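Local coordinates for protein cytosine deaminase (Klebsiella pneumoniae, PDB 4R85) that probably catalyses the hydrolytic deamination of cytosine and 5-methylcytosine at an iron-bearing active site in an amidohydrolase barrel, at residues 13-17 with 27-33; 22-27 with 364-370; 1-7 with 40-46; 341-346 with 380-384. All coordinates share one frame; numbering follows the deposited sequence.

Interaction 1. Residues 13-17 with 27-33; sequences ALFTL and ITAQAAM
Thr16 and Thr28 face each other as the antiparallel hydrogen-bonded pair at the middle of this contact, and they exchange both of their backbone bonds: Thr16 N gives to Thr28 O and Thr28 N returns to Thr16 O at 2.9 Å. Two residues along, Gln30 N reaches Leu14 O at 2.8 Å. Among the side chains the polar link is a short one, with Thr16 OG1 donating to Gln30 OE1 over 2.6 Å. That hydroxyl lies anti to the carbonyl carbon of Thr16 (chi1 -75°), which puts it on the side where the amide is met. The two side chains cross at about a right angle, and the hydroxyl stands 28° off the plane of the amide carbonyl. That amide is held at its other end too, since Gln30 NE2 donates to Ala32 O, and OE1 also receives Asn5 N of strand 2-7. Apolar contacts gather beside Phe15, whose CE1 lies 3.8 Å from Ala29 CB and whose CD1 lies 3.9 Å from Ile27 CG2. That same methyl meets Leu17 CD2, the two branched chains running side by side. Past the amide, Leu14 CD1 touches Met33 SD at 3.5 Å. Water 1 bridges Leu14 N and Gln30 O. Here is a classic antiparallel beta hairpin, formed by strands 14-20 and 23-29.

Interaction 2. Residues 22-27 with 364-370; sequences GIIHRI and LAEGRPA
Ile24 meets the loop 364-370 through both its backbone and its side chain, and its branched end shows how an apolar group can be fitted among peptide carbonyls. Its CB already lies 3.5 Å from Ala365 O. CG1, set anti to its own carbonyl carbon (chi1 -56°), lies 3.4 Å from Arg368 O, with Pro369 O a little farther off on the same side, while CG2 leans to Ala365 O and Glu366 CA. The chain then runs out extended, and the terminal CD1 comes within 3.4 Å of Ala365 O. Ile24 CD1 also touches Leu364 CD2, at 4.1 Å. The backbone fixes this insertion from both sides of the residue: Ile24 N donates to Arg368 O in a nearly linear bond, and Ile24 O accepts from Gly367 N. These acceptor and donor groups belong to a type II beta turn, Ala365 to Arg368, closed by Arg368 N on Ala365 O. Farther along, Ala370 N binds Gly22 O at 2.8 Å.

Glu366 supplies the one side-chain hydrogen bond across the contact. Its extended chain lays OE2 against Ile27 N at 2.9 Å, with the N-H pointing almost straight at the oxygen (174°) on the anti side of the carboxylate, somewhat tilted (23°) from its plane. Nearby Arg26 turns its guanidinium elsewhere, to a salt bridge with Asp18. Asp18 also faces both His25 and Arg26 in a classic beta bulge.

In the fold, the loop lies along the outer strand 23-29, whose other neighbour is strand 14-20. It then leads into strand 372-375, and Ala370 is backbone hydrogen-bonded to Gly397 and packed on Leu19.

Interaction 3. Residues 1-7 with 40-46; sequences MKIINAR and AIDAQGR
Asp42 OD1 is gripped from opposite faces of its carboxylate by Asn5 ND2 and Gln44 N, each at 2.8 Å. The bond from Gln44 N makes an Asx turn, whereas the bond from Asn5 crosses to the other segment, its donor 42° out of the carboxylate plane. Asn5 has a positive phi of 60° at the corner where the chain turns between two short strand pieces, and its OD1 receives Gln34 N. Before this corner the segments pair in parallel: Ile41 N binds Lys2 O, and Ile4 N binds Ile41 O at 2.8 Å. At the corner, Asn5 O accepts at 2.7 Å from Gly45 N, part of the type I' turn Ala43 to Arg46; after it, Arg7 N reaches Arg46 O. Water 3 joins Arg7 NH2 to Gly45 O.

Apolar groups line the side of the pairing away from Asp42. Met1 SD meets Ile41 CD1 at 3.6 Å, carried there by an extended chain with CG anti to the backbone N (chi1 172°). Ile3 CG2 packs on Ala43 CB, itself 3.8 Å from Ala6 CB. Strand 41-42 is thereby the edge of a mixed sheet beside strand 2-7, with strand 14-20 on the far side, while Ile3 and Ile41 lie against Ile374 of strand 372-375 and Met1 and Ile3 against Ile394 of strand 390-395.

Interaction 4. Residues 341-346 with 380-384; sequences LQRCLD and DYEAV
Asp380, in the first turn of helix 380-386, turns its carboxylate onto Leu345 in a contact of the amidohydrolase fold that packs this helix against the end of helix 338-342 and the 3-10 segment that follows. The polar core is a single cross-segment hydrogen bond: Leu345 N donates to Asp380 OD2 at 2.9 Å, coming from 43° above the carboxylate plane. Leu345 CB stands close by, 3.3 Å from Asp380 OD2. The same oxygen has a second partner, a salt bridge to Arg9, which also pairs with Asp346 and may help to offset the two nearby negative charges. Within 341-346, Arg343 grips Asp346 OD2 side-on with both NE and NH1, and its NH2 goes on to Asp297.

Apolar packing lies beside the cross-segment bond: Leu345 CD1 is 4.1 Å from Ala383 CB. Val384 CG1 sits at 4.0 Å from Cys344 SG and, equally far, from Leu341 CD2, whose side chain crosses that of Val384 at about a right angle. The contact also reaches the dimer interface, because Tyr381 OH binds Pro316 O of the second subunit. With CG anti to the backbone N (chi1 171°), the Tyr381 ring presents its edge to Leu341 CD1, which lies in plane, 3.8 Å from Tyr381 CD1.

How the interactions relate
From the N terminus, interaction 3 opens first, but the hairpin of interaction 1 closes before it, nested in the loop that residues 40-46 shut. The two touch through strands 2-7 and 14-20, so together they build one four-stranded sheet. Interaction 2 crosses both: it leaves the hairpin's second strand, shares Ile27 with interaction 1, and spans 336 intervening residues to the loop before strand 372-375, tying the N-terminal sheet to the late part of the chain. Interaction 4, in series after 1 and 3, crosses interaction 2 along the chain and links two late helical segments, its nearest atoms about 8 Å from interaction 3.

Interaction 1. Residues 13-17 with 27-33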
loop_
_atom_site.group_PDB
_atom_site.type_symbol
_atom_site.label_atom_id
_atom_site.label_comp_id
_atom_site.label_asym_id
_atom_site.label_seq_id
_atom_site.Cartn_x
_atom_site.Cartn_y
_atom_site.Cartn_z
ATOM N N ALA A 13 15.751 -8.644 -24.332
ATOM C CA ALA A 13 15.985 -7.900 -25.576
ATOM C C ALA A 13 15.143 -6.625 -25.672
ATOM O O ALA A 13 14.090 -6.523 -25.048
ATOM C CB ALA A 13 15.725 -8.787 -26.779
ATOM N N LEU A 14 15.620 -5.657 -26.450
ATOM C CA LEU A 14 14.850 -4.452 -26.758
ATOM C C LEU A 14 14.049 -4.678 -28.039
ATOM O O LEU A 14 14.497 -5.395 -28.934
ATOM C CB LEU A 14 15.779 -3.251 -26.938
ATOM C CG LEU A 14 16.474 -2.706 -25.685
ATOM C CD1 LEU A 14 17.530 -1.678 -26.064
ATOM C CD2 LEU A 14 15.460 -2.097 -24.729
ATOM N N PHE A 15 12.871 -4.067 -28.133
ATOM C CA PHE A 15 12.009 -4.298 -29.286
ATOM C C PHE A 15 11.536 -3.021 -29.955
ATOM O O PHE A 15 11.363 -1.988 -29.308
ATOM C CB PHE A 15 10.783 -5.125 -28.888
ATOM C CG PHE A 15 11.108 -6.516 -28.434
ATOM C CD1 PHE A 15 10.978 -7.585 -29.301
ATOM C CD2 PHE A 15 11.537 -6.755 -27.137
ATOM C CE1 PHE A 15 11.277 -8.872 -28.886
ATOM C CE2 PHE A 15 11.833 -8.037 -26.715
ATOM C CZ PHE A 15 11.709 -9.098 -27.596
ATOM N N THR A 16 11.332 -3.107 -31.264
ATOM C CA THR A 16 10.595 -2.085 -31.999
ATOM C C THR A 16 9.174 -2.580 -32.263
ATOM O O THR A 16 8.972 -3.723 -32.676
ATOM C CB THR A 16 11.295 -1.732 -33.320
ATOM O OG1 THR A 16 12.441 -0.923 -33.034
ATOM C CG2 THR A 16 10.368 -0.963 -34.242
ATOM N N LEU A 17 8.191 -1.721 -31.999
ATOM C CA LEU A 17 6.796 -2.045 -32.243
ATOM C C LEU A 17 6.242 -1.124 -33.323
ATOM O O LEU A 17 6.349 0.101 -33.222
ATOM C CB LEU A 17 5.977 -1.873 -30.951
ATOM C CG LEU A 17 6.681 -2.298 -29.658
ATOM C CD1 LEU A 17 5.789 -2.040 -28.450
ATOM C CD2 LEU A 17 7.073 -3.756 -29.719
ATOM N N ILE A 27 6.210 -6.632 -34.485
ATOM C CA ILE A 27 7.069 -6.560 -33.311
ATOM C C ILE A 27 8.407 -7.186 -33.677
ATOM O O ILE A 27 8.457 -8.348 -34.079
ATOM C CB ILE A 27 6.471 -7.346 -32.137
ATOM C CG1 ILE A 27 5.106 -6.771 -31.752
ATOM C CG2 ILE A 27 7.430 -7.340 -30.940
ATOM C CD1 ILE A 27 4.304 -7.673 -30.845
ATOM N N THR A 28 9.491 -6.424 -33.546
ATOM C CA THR A 28 10.806 -6.908 -33.957
ATOM C C THR A 28 11.866 -6.700 -32.881
ATOM O O THR A 28 11.996 -5.608 -32.325
ATOM C CB THR A 28 11.270 -6.207 -35.244
ATOM O OG1 THR A 28 10.168 -6.112 -36.157
ATOM C CG2 THR A 28 12.418 -6.977 -35.907
ATOM N N ALA A 29 12.627 -7.750 -32.592
ATOM C CA ALA A 29 13.735 -7.642 -31.650
ATOM C C ALA A 29 14.875 -6.825 -32.259
ATOM O O ALA A 29 15.172 -6.957 -33.447
ATOM C CB ALA A 29 14.227 -9.023 -31.249
ATOM N N GLN A 30 15.507 -5.985 -31.443
ATOM C CA GLN A 30 16.653 -5.195 -31.888
ATOM C C GLN A 30 17.952 -5.818 -31.399
ATOM O O GLN A 30 17.969 -6.520 -30.386
ATOM C CB GLN A 30 16.560 -3.762 -31.354
ATOM C CG GLN A 30 15.210 -3.103 -31.551
ATOM C CD GLN A 30 15.119 -1.736 -30.887
ATOM O OE1 GLN A 30 14.083 -1.073 -30.961
ATOM N NE2 GLN A 30 16.202 -1.308 -30.238
ATOM N N ALA A 31 19.036 -5.541 -32.116
ATOM C CA ALA A 31 20.363 -6.026 -31.750
ATOM C C ALA A 31 20.861 -5.320 -30.494
ATOM O O ALA A 31 21.554 -5.914 -29.668
ATOM C CB ALA A 31 21.339 -5.820 -32.896
ATOM N N ALA A 32 20.500 -4.049 -30.357
ATOM C CA ALA A 32 20.873 -3.263 -29.188
ATOM C C ALA A 32 20.106 -1.951 -29.173
ATOM O O ALA A 32 19.231 -1.721 -30.006
ATOM C CB ALA A 32 22.380 -2.993 -29.167
ATOM N N MET A 33 20.445 -1.100 -28.213
ATOM C CA MET A 33 19.892 0.242 -28.131
ATOM C C MET A 33 20.176 1.004 -29.429
ATOM O O MET A 33 21.312 1.017 -29.923
ATOM C CB MET A 33 20.504 0.968 -26.934
ATOM C CG MET A 33 19.753 2.185 -26.498
ATOM S SD MET A 33 18.252 1.765 -25.605
ATOM C CE MET A 33 17.567 3.400 -25.404
HETATM O O HOH W 1 18.259 -5.641 -27.781
HETATM O O HOH W 2 8.816 -4.072 -35.506
#

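Interaction 2. Residues 22-27 with 364-370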
loop_
_atom_site.group_PDB
_atom_site.type_symbol
_atom_site.label_atom_id
_atom_site.label_comp_id
_atom_site.label_asym_id
_atom_site.label_seq_id
_atom_site.Cartn_x
_atom_site.Cartn_y
_atom_site.Cartn_z
ATOM N N GLY A 22 -4.655 1.012 -36.405
ATOM C CA GLY A 22 -5.243 0.628 -35.132
ATOM C C GLY A 22 -4.811 -0.722 -34.591
ATOM O O GLY A 22 -5.264 -1.138 -33.527
ATOM N N ILE A 23 -3.944 -1.420 -35.314
ATOM C CA ILE A 23 -3.471 -2.722 -34.851
ATOM C C ILE A 23 -1.949 -2.788 -34.737
ATOM O O ILE A 23 -1.232 -1.939 -35.261
ATOM C CB ILE A 23 -3.995 -3.879 -35.743
ATOM C CG1 ILE A 23 -3.637 -3.645 -37.209
ATOM C CG2 ILE A 23 -5.503 -4.029 -35.593
ATOM C CD1 ILE A 23 -2.394 -4.388 -37.672
ATOM N N ILE A 24 -1.469 -3.794 -34.018
ATOM C CA ILE A 24 -0.044 -4.056 -33.913
ATOM C C ILE A 24 0.425 -4.754 -35.188
ATOM O O ILE A 24 0.196 -5.948 -35.375
ATOM C CB ILE A 24 0.252 -4.949 -32.695
ATOM C CG1 ILE A 24 -0.313 -4.303 -31.427
ATOM C CG2 ILE A 24 1.742 -5.191 -32.556
ATOM C CD1 ILE A 24 -0.323 -5.214 -30.230
ATOM N N HIS A 25 1.082 -4.009 -36.064
ATOM C CA HIS A 25 1.476 -4.557 -37.356
ATOM C C HIS A 25 2.717 -5.448 -37.279
ATOM O O HIS A 25 2.801 -6.466 -37.964
ATOM C CB HIS A 25 1.679 -3.442 -38.384
ATOM C CG HIS A 25 1.966 -3.948 -39.764
ATOM N ND1 HIS A 25 3.246 -4.201 -40.211
ATOM C CD2 HIS A 25 1.140 -4.263 -40.789
ATOM C CE1 HIS A 25 3.195 -4.643 -41.455
ATOM N NE2 HIS A 25 1.930 -4.691 -41.830
ATOM N N ARG A 26 3.676 -5.068 -36.441
ATOM C CA ARG A 26 4.940 -5.785 -36.367
ATOM C C ARG A 26 5.651 -5.558 -35.034
ATOM O O ARG A 26 5.687 -4.443 -34.520
ATOM C CB ARG A 26 5.856 -5.359 -37.523
ATOM C CG ARG A 26 7.116 -6.198 -37.663
ATOM C CD ARG A 26 8.183 -5.485 -38.493
ATOM N NE ARG A 26 7.957 -5.582 -39.934
ATOM C CZ ARG A 26 7.436 -4.612 -40.680
ATOM N NH1 ARG A 26 7.076 -3.461 -40.121
ATOM N NH2 ARG A 26 7.275 -4.791 -41.988
ATOM N N ILE A 27 6.210 -6.632 -34.485
ATOM C CA ILE A 27 7.069 -6.560 -33.311
ATOM C C ILE A 27 8.407 -7.186 -33.677
ATOM O O ILE A 27 8.457 -8.348 -34.079
ATOM C CB ILE A 27 6.471 -7.346 -32.137
ATOM C CG1 ILE A 27 5.106 -6.771 -31.752
ATOM C CG2 ILE A 27 7.430 -7.340 -30.940
ATOM C CD1 ILE A 27 4.304 -7.673 -30.845
ATOM N N LEU A 364 0.083 -7.840 -26.404
ATOM C CA LEU A 364 1.031 -7.358 -27.403
ATOM C C LEU A 364 1.444 -8.474 -28.348
ATOM O O LEU A 364 2.474 -9.118 -28.151
ATOM C CB LEU A 364 2.264 -6.734 -26.748
ATOM C CG LEU A 364 1.966 -5.597 -25.769
ATOM C CD1 LEU A 364 3.236 -4.857 -25.407
ATOM C CD2 LEU A 364 0.932 -4.638 -26.347
ATOM N N ALA A 365 0.627 -8.688 -29.373
ATOM C CA ALA A 365 0.905 -9.664 -30.417
ATOM C C ALA A 365 0.512 -9.033 -31.734
ATOM O O ALA A 365 -0.426 -8.234 -31.795
ATOM C CB ALA A 365 0.095 -10.925 -30.185
ATOM N N GLU A 366 1.225 -9.383 -32.796
ATOM C CA GLU A 366 0.895 -8.863 -34.115
ATOM C C GLU A 366 -0.541 -9.233 -34.480
ATOM O O GLU A 366 -0.991 -10.342 -34.208
ATOM C CB GLU A 366 1.887 -9.376 -35.153
ATOM C CG GLU A 366 3.309 -8.911 -34.888
ATOM C CD GLU A 366 4.312 -9.485 -35.877
ATOM O OE1 GLU A 366 3.894 -10.244 -36.780
ATOM O OE2 GLU A 366 5.518 -9.171 -35.750
ATOM N N GLY A 367 -1.270 -8.283 -35.051
ATOM C CA GLY A 367 -2.643 -8.524 -35.450
ATOM C C GLY A 367 -3.659 -8.075 -34.420
ATOM O O GLY A 367 -4.836 -7.924 -34.733
ATOM N N ARG A 368 -3.205 -7.863 -33.189
ATOM C CA ARG A 368 -4.097 -7.439 -32.104
ATOM C C ARG A 368 -4.216 -5.911 -32.050
ATOM O O ARG A 368 -3.382 -5.207 -32.624
ATOM C CB ARG A 368 -3.619 -8.026 -30.766
ATOM C CG ARG A 368 -3.533 -9.543 -30.804
ATOM C CD ARG A 368 -3.536 -10.195 -29.433
ATOM N NE ARG A 368 -3.355 -11.643 -29.573
ATOM C CZ ARG A 368 -3.171 -12.488 -28.564
ATOM N NH1 ARG A 368 -3.150 -12.045 -27.313
ATOM N NH2 ARG A 368 -3.003 -13.784 -28.811
ATOM N N PRO A 369 -5.270 -5.395 -31.385
ATOM C CA PRO A 369 -5.463 -3.943 -31.305
ATOM C C PRO A 369 -4.250 -3.224 -30.729
ATOM O O PRO A 369 -3.605 -3.728 -29.801
ATOM C CB PRO A 369 -6.647 -3.802 -30.345
ATOM C CG PRO A 369 -7.403 -5.063 -30.499
ATOM C CD PRO A 369 -6.377 -6.128 -30.744
ATOM N N ALA A 370 -3.945 -2.059 -31.287
ATOM C CA ALA A 370 -2.842 -1.241 -30.805
ATOM C C ALA A 370 -3.238 -0.490 -29.534
ATOM O O ALA A 370 -3.389 0.735 -29.541
ATOM C CB ALA A 370 -2.385 -0.272 -31.889
#

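Interaction 3. Residues 1-7 with 40-46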
loop_
_atom_site.group_PDB
_atom_site.type_symbol
_atom_site.label_atom_id
_atom_site.label_comp_id
_atom_site.label_asym_id
_atom_site.label_seq_id
_atom_site.Cartn_x
_atom_site.Cartn_y
_atom_site.Cartn_z
ATOM N N MET A 1 2.574 4.358 -36.522
ATOM C CA MET A 1 3.386 4.830 -35.407
ATOM C C MET A 1 4.398 3.774 -34.991
ATOM O O MET A 1 4.072 2.594 -34.915
ATOM C CB MET A 1 2.500 5.195 -34.218
ATOM C CG MET A 1 3.275 5.521 -32.948
ATOM S SD MET A 1 2.204 6.169 -31.655
ATOM C CE MET A 1 0.832 5.031 -31.755
ATOM N N LYS A 2 5.625 4.202 -34.718
ATOM C CA LYS A 2 6.688 3.276 -34.347
ATOM C C LYS A 2 7.201 3.562 -32.939
ATOM O O LYS A 2 7.365 4.720 -32.552
ATOM C CB LYS A 2 7.835 3.362 -35.351
ATOM C CG LYS A 2 9.006 2.434 -35.056
ATOM C CD LYS A 2 10.215 2.763 -35.932
ATOM C CE LYS A 2 9.922 2.543 -37.410
ATOM N NZ LYS A 2 9.813 1.097 -37.754
ATOM N N ILE A 3 7.438 2.502 -32.173
ATOM C CA ILE A 3 8.054 2.632 -30.859
ATOM C C ILE A 3 9.347 1.836 -30.866
ATOM O O ILE A 3 9.339 0.658 -31.205
ATOM C CB ILE A 3 7.155 2.085 -29.741
ATOM C CG1 ILE A 3 5.778 2.764 -29.762
ATOM C CG2 ILE A 3 7.829 2.280 -28.395
ATOM C CD1 ILE A 3 4.743 2.056 -28.929
ATOM N N ILE A 4 10.456 2.476 -30.511
ATOM C CA ILE A 4 11.744 1.784 -30.459
ATOM C C ILE A 4 12.287 1.690 -29.032
ATOM O O ILE A 4 11.818 2.397 -28.134
ATOM C CB ILE A 4 12.815 2.460 -31.345
ATOM C CG1 ILE A 4 13.118 3.885 -30.862
ATOM C CG2 ILE A 4 12.393 2.454 -32.818
ATOM C CD1 ILE A 4 14.289 4.545 -31.605
ATOM N N ASN A 5 13.275 0.813 -28.847
ATOM C CA ASN A 5 13.992 0.672 -27.582
ATOM C C ASN A 5 13.072 0.286 -26.434
ATOM O O ASN A 5 13.262 0.718 -25.293
ATOM C CB ASN A 5 14.746 1.960 -27.233
ATOM C CG ASN A 5 15.845 2.284 -28.225
ATOM O OD1 ASN A 5 16.458 1.388 -28.815
ATOM N ND2 ASN A 5 16.108 3.575 -28.408
ATOM N N ALA A 6 12.068 -0.527 -26.734
ATOM C CA ALA A 6 11.098 -0.915 -25.724
ATOM C C ALA A 6 11.436 -2.280 -25.158
ATOM O O ALA A 6 11.823 -3.186 -25.894
ATOM C CB ALA A 6 9.704 -0.927 -26.305
ATOM N N ARG A 7 11.307 -2.418 -23.845
ATOM C CA ARG A 7 11.383 -3.732 -23.227
ATOM C C ARG A 7 10.013 -4.383 -23.272
ATOM O O ARG A 7 8.984 -3.698 -23.228
ATOM C CB ARG A 7 11.855 -3.622 -21.780
ATOM C CG ARG A 7 13.219 -2.972 -21.622
ATOM C CD ARG A 7 14.340 -3.929 -21.939
ATOM N NE ARG A 7 14.344 -5.063 -21.026
ATOM C CZ ARG A 7 14.995 -5.091 -19.868
ATOM N NH1 ARG A 7 14.934 -6.179 -19.111
ATOM N NH2 ARG A 7 15.707 -4.040 -19.471
ATOM N N ALA A 40 10.008 8.407 -34.358
ATOM C CA ALA A 40 9.432 7.271 -33.657
ATOM C C ALA A 40 9.425 7.597 -32.171
ATOM O O ALA A 40 10.185 8.454 -31.720
ATOM C CB ALA A 40 10.251 6.020 -33.916
ATOM N N ILE A 41 8.573 6.928 -31.408
ATOM C CA ILE A 41 8.580 7.100 -29.964
ATOM C C ILE A 41 9.729 6.298 -29.368
ATOM O O ILE A 41 9.821 5.088 -29.575
ATOM C CB ILE A 41 7.249 6.655 -29.334
ATOM C CG1 ILE A 41 6.128 7.595 -29.779
ATOM C CG2 ILE A 41 7.355 6.649 -27.828
ATOM C CD1 ILE A 41 4.752 7.162 -29.340
ATOM N N ASP A 42 10.620 6.977 -28.651
ATOM C CA ASP A 42 11.753 6.305 -28.023
ATOM C C ASP A 42 11.405 5.911 -26.594
ATOM O O ASP A 42 11.313 6.761 -25.703
ATOM C CB ASP A 42 13.001 7.194 -28.052
ATOM C CG ASP A 42 14.279 6.441 -27.676
ATOM O OD1 ASP A 42 14.201 5.294 -27.187
ATOM O OD2 ASP A 42 15.372 7.012 -27.857
ATOM N N ALA A 43 11.202 4.613 -26.382
ATOM C CA ALA A 43 10.873 4.095 -25.062
ATOM C C ALA A 43 12.066 4.182 -24.112
ATOM O O ALA A 43 11.909 4.068 -22.898
ATOM C CB ALA A 43 10.377 2.666 -25.158
ATOM N N GLN A 44 13.257 4.376 -24.677
ATOM C CA GLN A 44 14.475 4.558 -23.891
ATOM C C GLN A 44 14.721 3.417 -22.906
ATOM O O GLN A 44 15.189 3.647 -21.790
ATOM C CB GLN A 44 14.449 5.905 -23.152
ATOM C CG GLN A 44 14.486 7.116 -24.078
ATOM C CD GLN A 44 14.571 8.431 -23.324
ATOM O OE1 GLN A 44 13.816 8.668 -22.385
ATOM N NE2 GLN A 44 15.494 9.290 -23.732
ATOM N N GLY A 45 14.403 2.193 -23.325
ATOM C CA GLY A 45 14.608 1.021 -22.492
ATOM C C GLY A 45 13.486 0.767 -21.503
ATOM O O GLY A 45 13.593 -0.098 -20.639
ATOM N N ARG A 46 12.399 1.518 -21.620
ATOM C CA ARG A 46 11.263 1.303 -20.736
ATOM C C ARG A 46 10.354 0.187 -21.225
ATOM O O ARG A 46 10.318 -0.135 -22.411
ATOM C CB ARG A 46 10.468 2.587 -20.567
ATOM C CG ARG A 46 11.206 3.623 -19.773
ATOM C CD ARG A 46 10.472 4.925 -19.788
ATOM N NE ARG A 46 11.252 5.979 -19.152
ATOM C CZ ARG A 46 11.841 6.968 -19.814
ATOM N NH1 ARG A 46 11.732 7.039 -21.134
ATOM N NH2 ARG A 46 12.535 7.888 -19.157
HETATM O O HOH W 3 15.978 -1.652 -19.995
#

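Interaction 4. Residues 341-346 with 380-384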
loop_
_atom_site.group_PDB
_atom_site.type_symbol
_atom_site.label_atom_id
_atom_site.label_comp_id
_atom_site.label_asym_id
_atom_site.label_seq_id
_atom_site.Cartn_x
_atom_site.Cartn_y
_atom_site.Cartn_z
ATOM N N LEU A 341 7.831 -11.515 -7.720
ATOM C CA LEU A 341 8.087 -10.141 -8.164
ATOM C C LEU A 341 8.458 -10.021 -9.646
ATOM O O LEU A 341 8.132 -9.024 -10.292
ATOM C CB LEU A 341 9.147 -9.477 -7.274
ATOM C CG LEU A 341 8.621 -9.110 -5.876
ATOM C CD1 LEU A 341 9.744 -8.662 -4.948
ATOM C CD2 LEU A 341 7.554 -8.034 -5.963
ATOM N N GLN A 342 9.122 -11.036 -10.189
ATOM C CA GLN A 342 9.495 -11.034 -11.601
ATOM C C GLN A 342 8.323 -11.147 -12.584
ATOM O O GLN A 342 8.478 -10.831 -13.763
ATOM C CB GLN A 342 10.511 -12.136 -11.897
ATOM C CG GLN A 342 11.925 -11.786 -11.474
ATOM C CD GLN A 342 12.966 -12.495 -12.323
ATOM O OE1 GLN A 342 13.942 -11.886 -12.765
ATOM N NE2 GLN A 342 12.755 -13.787 -12.563
ATOM N N ARG A 343 7.170 -11.614 -12.111
ATOM C CA ARG A 343 5.985 -11.755 -12.969
ATOM C C ARG A 343 4.725 -11.133 -12.353
ATOM O O ARG A 343 3.607 -11.456 -12.770
ATOM C CB ARG A 343 5.721 -13.239 -13.312
ATOM C CG ARG A 343 5.709 -14.222 -12.125
ATOM C CD ARG A 343 4.491 -14.082 -11.202
ATOM N NE ARG A 343 3.236 -14.369 -11.895
ATOM C CZ ARG A 343 2.388 -15.327 -11.537
ATOM N NH1 ARG A 343 1.278 -15.532 -12.242
ATOM N NH2 ARG A 343 2.645 -16.077 -10.471
ATOM N N CYS A 344 4.891 -10.262 -11.362
ATOM C CA CYS A 344 3.726 -9.755 -10.615
ATOM C C CYS A 344 2.762 -8.926 -11.458
ATOM O O CYS A 344 1.589 -8.758 -11.092
ATOM C CB CYS A 344 4.159 -8.954 -9.383
ATOM S SG CYS A 344 5.060 -7.428 -9.764
ATOM N N LEU A 345 3.222 -8.409 -12.592
ATOM C CA LEU A 345 2.304 -7.621 -13.424
ATOM C C LEU A 345 1.182 -8.469 -14.046
ATOM O O LEU A 345 0.153 -7.923 -14.483
ATOM C CB LEU A 345 3.054 -6.810 -14.492
ATOM C CG LEU A 345 3.827 -5.589 -13.971
ATOM C CD1 LEU A 345 4.548 -4.857 -15.110
ATOM C CD2 LEU A 345 2.903 -4.635 -13.197
ATOM N N ASP A 346 1.370 -9.791 -14.068
ATOM C CA ASP A 346 0.307 -10.724 -14.469
ATOM C C ASP A 346 -1.032 -10.408 -13.790
ATOM O O ASP A 346 -2.097 -10.524 -14.402
ATOM C CB ASP A 346 0.655 -12.164 -14.082
ATOM C CG ASP A 346 1.749 -12.782 -14.943
ATOM O OD1 ASP A 346 2.150 -12.200 -15.978
ATOM O OD2 ASP A 346 2.191 -13.892 -14.571
ATOM N N ASP A 380 8.945 -5.958 -14.221
ATOM C CA ASP A 380 7.838 -6.057 -13.254
ATOM C C ASP A 380 8.235 -5.584 -11.854
ATOM O O ASP A 380 7.501 -4.845 -11.206
ATOM C CB ASP A 380 7.337 -7.504 -13.130
ATOM C CG ASP A 380 6.561 -7.981 -14.346
ATOM O OD1 ASP A 380 6.892 -7.585 -15.485
ATOM O OD2 ASP A 380 5.622 -8.789 -14.151
ATOM N N TYR A 381 9.394 -6.042 -11.390
ATOM C CA TYR A 381 9.894 -5.716 -10.057
ATOM C C TYR A 381 10.037 -4.213 -9.844
ATOM O O TYR A 381 9.568 -3.668 -8.844
ATOM C CB TYR A 381 11.248 -6.392 -9.839
ATOM C CG TYR A 381 11.962 -5.944 -8.586
ATOM C CD1 TYR A 381 11.592 -6.435 -7.343
ATOM C CD2 TYR A 381 13.011 -5.033 -8.647
ATOM C CE1 TYR A 381 12.245 -6.037 -6.195
ATOM C CE2 TYR A 381 13.672 -4.626 -7.504
ATOM C CZ TYR A 381 13.284 -5.136 -6.279
ATOM O OH TYR A 381 13.938 -4.743 -5.135
ATOM N N GLU A 382 10.693 -3.543 -10.786
ATOM C CA GLU A 382 10.869 -2.100 -10.680
ATOM C C GLU A 382 9.540 -1.359 -10.800
ATOM O O GLU A 382 9.335 -0.341 -10.142
ATOM C CB GLU A 382 11.882 -1.609 -11.718
ATOM C CG GLU A 382 13.299 -2.033 -11.376
ATOM C CD GLU A 382 13.788 -1.383 -10.086
ATOM O OE1 GLU A 382 13.571 -0.166 -9.918
ATOM O OE2 GLU A 382 14.378 -2.083 -9.238
ATOM N N ALA A 383 8.637 -1.876 -11.627
ATOM C CA ALA A 383 7.326 -1.253 -11.789
ATOM C C ALA A 383 6.596 -1.151 -10.451
ATOM O O ALA A 383 6.102 -0.079 -10.091
ATOM C CB ALA A 383 6.483 -2.012 -12.819
ATOM N N VAL A 384 6.555 -2.247 -9.694
ATOM C CA VAL A 384 5.844 -2.233 -8.412
ATOM C C VAL A 384 6.648 -1.534 -7.308
ATOM O O VAL A 384 6.081 -0.839 -6.452
ATOM C CB VAL A 384 5.348 -3.650 -7.970
ATOM C CG1 VAL A 384 6.484 -4.524 -7.470
ATOM C CG2 VAL A 384 4.262 -3.515 -6.876
#